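PDB 4ZXH: Abbfa_003403 from Acinetobacter baumannii, which is a four-domain nonribosomal peptide synthetase that probably activates an amino acid, loads it on its carrier domain, condenses it with an acyl partner and releases the product. Local coordinates for residues Q697-V703 with M723-W729. Residues are numbered along the deposited sequence; the frame is centred on the assembly and turned at random.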
ATOM      1  N   GLN A 697     -14.923  15.912  30.156  1.00 52.78           N
ATOM      2  CA  GLN A 697     -15.557  15.410  28.946  1.00 53.72           C
ATOM      3  C   GLN A 697     -15.914  16.549  27.996  1.00 59.41           C
ATOM      4  O   GLN A 697     -16.588  16.352  26.986  1.00 60.37           O
ATOM      5  CB  GLN A 697     -16.795  14.602  29.305  1.00 58.84           C
ATOM      6  CG  GLN A 697     -16.464  13.356  30.097  1.00 73.63           C
ATOM      7  CD  GLN A 697     -17.679  12.505  30.366  1.00 82.13           C
ATOM      8  OE1 GLN A 697     -18.816  12.970  30.213  1.00 84.35           O
ATOM      9  NE2 GLN A 697     -17.455  11.252  30.777  1.00 80.00           N
ATOM     10  N   ASP A 698     -15.452  17.745  28.335  1.00 57.65           N
ATOM     11  CA  ASP A 698     -15.643  18.908  27.493  1.00 60.12           C
ATOM     12  C   ASP A 698     -14.279  19.569  27.257  1.00 61.68           C
ATOM     13  O   ASP A 698     -13.650  20.069  28.191  1.00 63.81           O
ATOM     14  CB  ASP A 698     -16.636  19.874  28.142  1.00 65.28           C
ATOM     15  CG  ASP A 698     -17.135  20.927  27.182  1.00 78.43           C
ATOM     16  OD1 ASP A 698     -16.543  21.068  26.085  1.00 80.11           O
ATOM     17  OD2 ASP A 698     -18.130  21.607  27.522  1.00 86.53           O
ATOM     18  N   GLY A 699     -13.818  19.548  26.011  1.00 60.29           N
ATOM     19  CA  GLY A 699     -12.502  20.063  25.676  1.00 65.17           C
ATOM     20  C   GLY A 699     -12.247  21.499  26.109  1.00 70.52           C
ATOM     21  O   GLY A 699     -11.220  21.799  26.722  1.00 68.03           O
ATOM     22  N   ILE A 700     -13.184  22.388  25.795  1.00 71.34           N
ATOM     23  CA  ILE A 700     -13.037  23.800  26.129  1.00 71.70           C
ATOM     24  C   ILE A 700     -13.085  23.995  27.637  1.00 70.71           C
ATOM     25  O   ILE A 700     -12.364  24.820  28.205  1.00 77.29           O
ATOM     26  CB  ILE A 700     -14.128  24.650  25.453  1.00 73.06           C
ATOM     27  CG1 ILE A 700     -14.035  24.492  23.930  1.00 79.71           C
ATOM     28  CG2 ILE A 700     -14.000  26.113  25.865  1.00 66.49           C
ATOM     29  CD1 ILE A 700     -15.123  25.217  23.156  1.00 83.82           C
ATOM     30  N   GLN A 701     -13.922  23.213  28.295  1.00 62.42           N
ATOM     31  CA  GLN A 701     -14.015  23.307  29.733  1.00 59.92           C
ATOM     32  C   GLN A 701     -12.743  22.764  30.406  1.00 59.48           C
ATOM     33  O   GLN A 701     -12.357  23.238  31.479  1.00 55.09           O
ATOM     34  CB  GLN A 701     -15.253  22.570  30.219  1.00 58.80           C
ATOM     35  CG  GLN A 701     -15.919  23.225  31.415  1.00 67.34           C
ATOM     36  CD  GLN A 701     -17.327  22.723  31.610  1.00 66.98           C
ATOM     37  OE1 GLN A 701     -17.970  22.277  30.653  1.00 61.23           O
ATOM     38  NE2 GLN A 701     -17.813  22.765  32.852  1.00 65.04           N
ATOM     39  N   LEU A 702     -12.086  21.793  29.764  1.00 57.77           N
ATOM     40  CA  LEU A 702     -10.837  21.231  30.291  1.00 52.74           C
ATOM     41  C   LEU A 702      -9.642  22.132  29.984  1.00 53.83           C
ATOM     42  O   LEU A 702      -8.715  22.218  30.783  1.00 53.75           O
ATOM     43  CB  LEU A 702     -10.584  19.824  29.741  1.00 46.48           C
ATOM     44  CG  LEU A 702      -9.355  19.084  30.286  1.00 43.54           C
ATOM     45  CD1 LEU A 702      -9.396  18.983  31.811  1.00 46.18           C
ATOM     46  CD2 LEU A 702      -9.247  17.701  29.687  1.00 36.14           C
ATOM     47  N   VAL A 703      -9.659  22.802  28.835  1.00 55.84           N
ATOM     48  CA  VAL A 703      -8.636  23.803  28.543  1.00 59.41           C
ATOM     49  C   VAL A 703      -8.660  24.904  29.602  1.00 59.26           C
ATOM     50  O   VAL A 703      -7.610  25.376  30.036  1.00 66.09           O
ATOM     51  CB  VAL A 703      -8.819  24.436  27.152  1.00 69.52           C
ATOM     52  CG1 VAL A 703      -7.854  25.590  26.969  1.00 76.26           C
ATOM     53  CG2 VAL A 703      -8.596  23.403  26.060  1.00 72.10           C
ATOM     54  N   MET A 723      -9.207  14.965  22.297  1.00 48.09           N
ATOM     55  CA  MET A 723     -10.250  15.948  22.629  1.00 51.70           C
ATOM     56  C   MET A 723      -9.643  17.325  22.935  1.00 55.02           C
ATOM     57  O   MET A 723     -10.123  18.365  22.460  1.00 53.46           O
ATOM     58  CB  MET A 723     -11.090  15.466  23.816  1.00 44.81           C
ATOM     59  CG  MET A 723     -12.232  16.404  24.181  1.00 48.46           C
ATOM     60  SD  MET A 723     -13.158  15.915  25.656  1.00 64.23           S
ATOM     61  CE  MET A 723     -12.009  16.365  26.952  1.00 42.12           C
ATOM     62  N   LEU A 724      -8.563  17.303  23.708  1.00 54.36           N
ATOM     63  CA  LEU A 724      -7.822  18.498  24.087  1.00 51.75           C
ATOM     64  C   LEU A 724      -7.205  19.223  22.888  1.00 56.74           C
ATOM     65  O   LEU A 724      -7.373  20.429  22.734  1.00 70.13           O
ATOM     66  CB  LEU A 724      -6.736  18.104  25.081  1.00 52.49           C
ATOM     67  CG  LEU A 724      -6.333  19.051  26.201  1.00 53.58           C
ATOM     68  CD1 LEU A 724      -7.546  19.578  26.948  1.00 54.10           C
ATOM     69  CD2 LEU A 724      -5.448  18.274  27.140  1.00 49.93           C
ATOM     70  N   LEU A 725      -6.502  18.491  22.030  1.00 54.32           N
ATOM     71  CA  LEU A 725      -5.853  19.116  20.877  1.00 58.64           C
ATOM     72  C   LEU A 725      -6.871  19.651  19.885  1.00 66.88           C
ATOM     73  O   LEU A 725      -6.620  20.644  19.207  1.00 82.97           O
ATOM     74  CB  LEU A 725      -4.913  18.132  20.177  1.00 56.99           C
ATOM     75  CG  LEU A 725      -3.818  17.567  21.086  1.00 57.98           C
ATOM     76  CD1 LEU A 725      -2.976  16.542  20.364  1.00 56.56           C
ATOM     77  CD2 LEU A 725      -2.949  18.676  21.680  1.00 56.48           C
ATOM     78  N   ASP A 726      -8.024  18.998  19.807  1.00 64.49           N
ATOM     79  CA  ASP A 726      -9.063  19.419  18.877  1.00 69.29           C
ATOM     80  C   ASP A 726      -9.878  20.572  19.457  1.00 68.03           C
ATOM     81  O   ASP A 726     -10.836  21.033  18.833  1.00 73.84           O
ATOM     82  CB  ASP A 726      -9.978  18.243  18.518  1.00 71.82           C
ATOM     83  N   SER A 727      -9.490  21.041  20.642  1.00 65.86           N
ATOM     84  CA  SER A 727     -10.182  22.158  21.292  1.00 70.31           C
ATOM     85  C   SER A 727      -9.290  23.388  21.433  1.00 79.31           C
ATOM     86  O   SER A 727      -9.466  24.178  22.367  1.00 81.29           O
ATOM     87  CB  SER A 727     -10.706  21.749  22.677  1.00 65.51           C
ATOM     88  OG  SER A 727     -11.747  20.787  22.589  1.00 57.75           O
ATOM     89  N   GLU A 728      -8.347  23.541  20.501  1.00 82.14           N
ATOM     90  CA  GLU A 728      -7.418  24.675  20.467  1.00 78.56           C
ATOM     91  C   GLU A 728      -6.722  24.892  21.823  1.00 75.41           C
ATOM     92  O   GLU A 728      -6.767  25.983  22.395  1.00 77.85           O
ATOM     93  CB  GLU A 728      -8.151  25.947  20.023  1.00 76.31           C
ATOM     94  N   TRP A 729      -6.088  23.836  22.329  1.00 72.49           N
ATOM     95  CA  TRP A 729      -5.349  23.888  23.588  1.00 69.09           C
ATOM     96  C   TRP A 729      -3.968  24.479  23.374  1.00 70.55           C
ATOM     97  O   TRP A 729      -3.251  24.072  22.461  1.00 70.82           O
ATOM     98  CB  TRP A 729      -5.233  22.489  24.199  1.00 66.44           C
ATOM     99  CG  TRP A 729      -4.436  22.425  25.478  1.00 69.36           C
ATOM    100  CD1 TRP A 729      -4.551  23.250  26.562  1.00 79.04           C
ATOM    101  CD2 TRP A 729      -3.432  21.463  25.816  1.00 63.26           C
ATOM    102  NE1 TRP A 729      -3.668  22.874  27.549  1.00 75.12           N
ATOM    103  CE2 TRP A 729      -2.969  21.777  27.118  1.00 66.57           C
ATOM    104  CE3 TRP A 729      -2.871  20.371  25.144  1.00 57.24           C
ATOM    105  CZ2 TRP A 729      -1.974  21.042  27.762  1.00 62.43           C
ATOM    106  CZ3 TRP A 729      -1.884  19.637  25.785  1.00 56.99           C
ATOM    107  CH2 TRP A 729      -1.445  19.979  27.083  1.00 59.55           C
TER
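Met723 runs its side chain out with CG anti to the backbone N (chi1 -177°) and SD continuing the extended chain, then bends at chi3 (75°), which lays SD and CE along the backbone at the start of helix 699-709. SD lies 3.7 Å from the carbonyl carbon of Gln697, and CE sits 3.8 Å from Gly699 N. CE also reaches CD2 of Leu702, whose side chain crosses that of Met723 at about a right angle.

Ser727 approaches the same helix end from the turn after helix 718-725. Its OG, held beside its own backbone N (chi1 -67°), donates to Met723 O at 2.9 Å. Its OG and CB lie over the backbone of Gly699, which has no side chain, with OG 3.3 Å from Gly699 CA. On the next turn of helix 699-709, Leu702 CD2 meets Leu724 CD1 at 3.7 Å, and Val703 sets CG2 against Leu724 CD1 and Trp729 CB, with CG1 near the plane of the indole at its edge. Leu724 CD2 covers one indole face, and Leu706 of helix 699-709 touches both Leu724 and Trp729.

Within the adenylation domain, helix 699-709 leads into strand 713-716 of the mixed sheet, and helix 718-725 follows it. The side-chain contacts between them are mainly apolar, with Met723 and Ser727 lying on backbone. Ser727 directs its hydroxyl to Met723 O within its own segment, so the join probably rests mainly on van der Waals contact and burial of apolar surface.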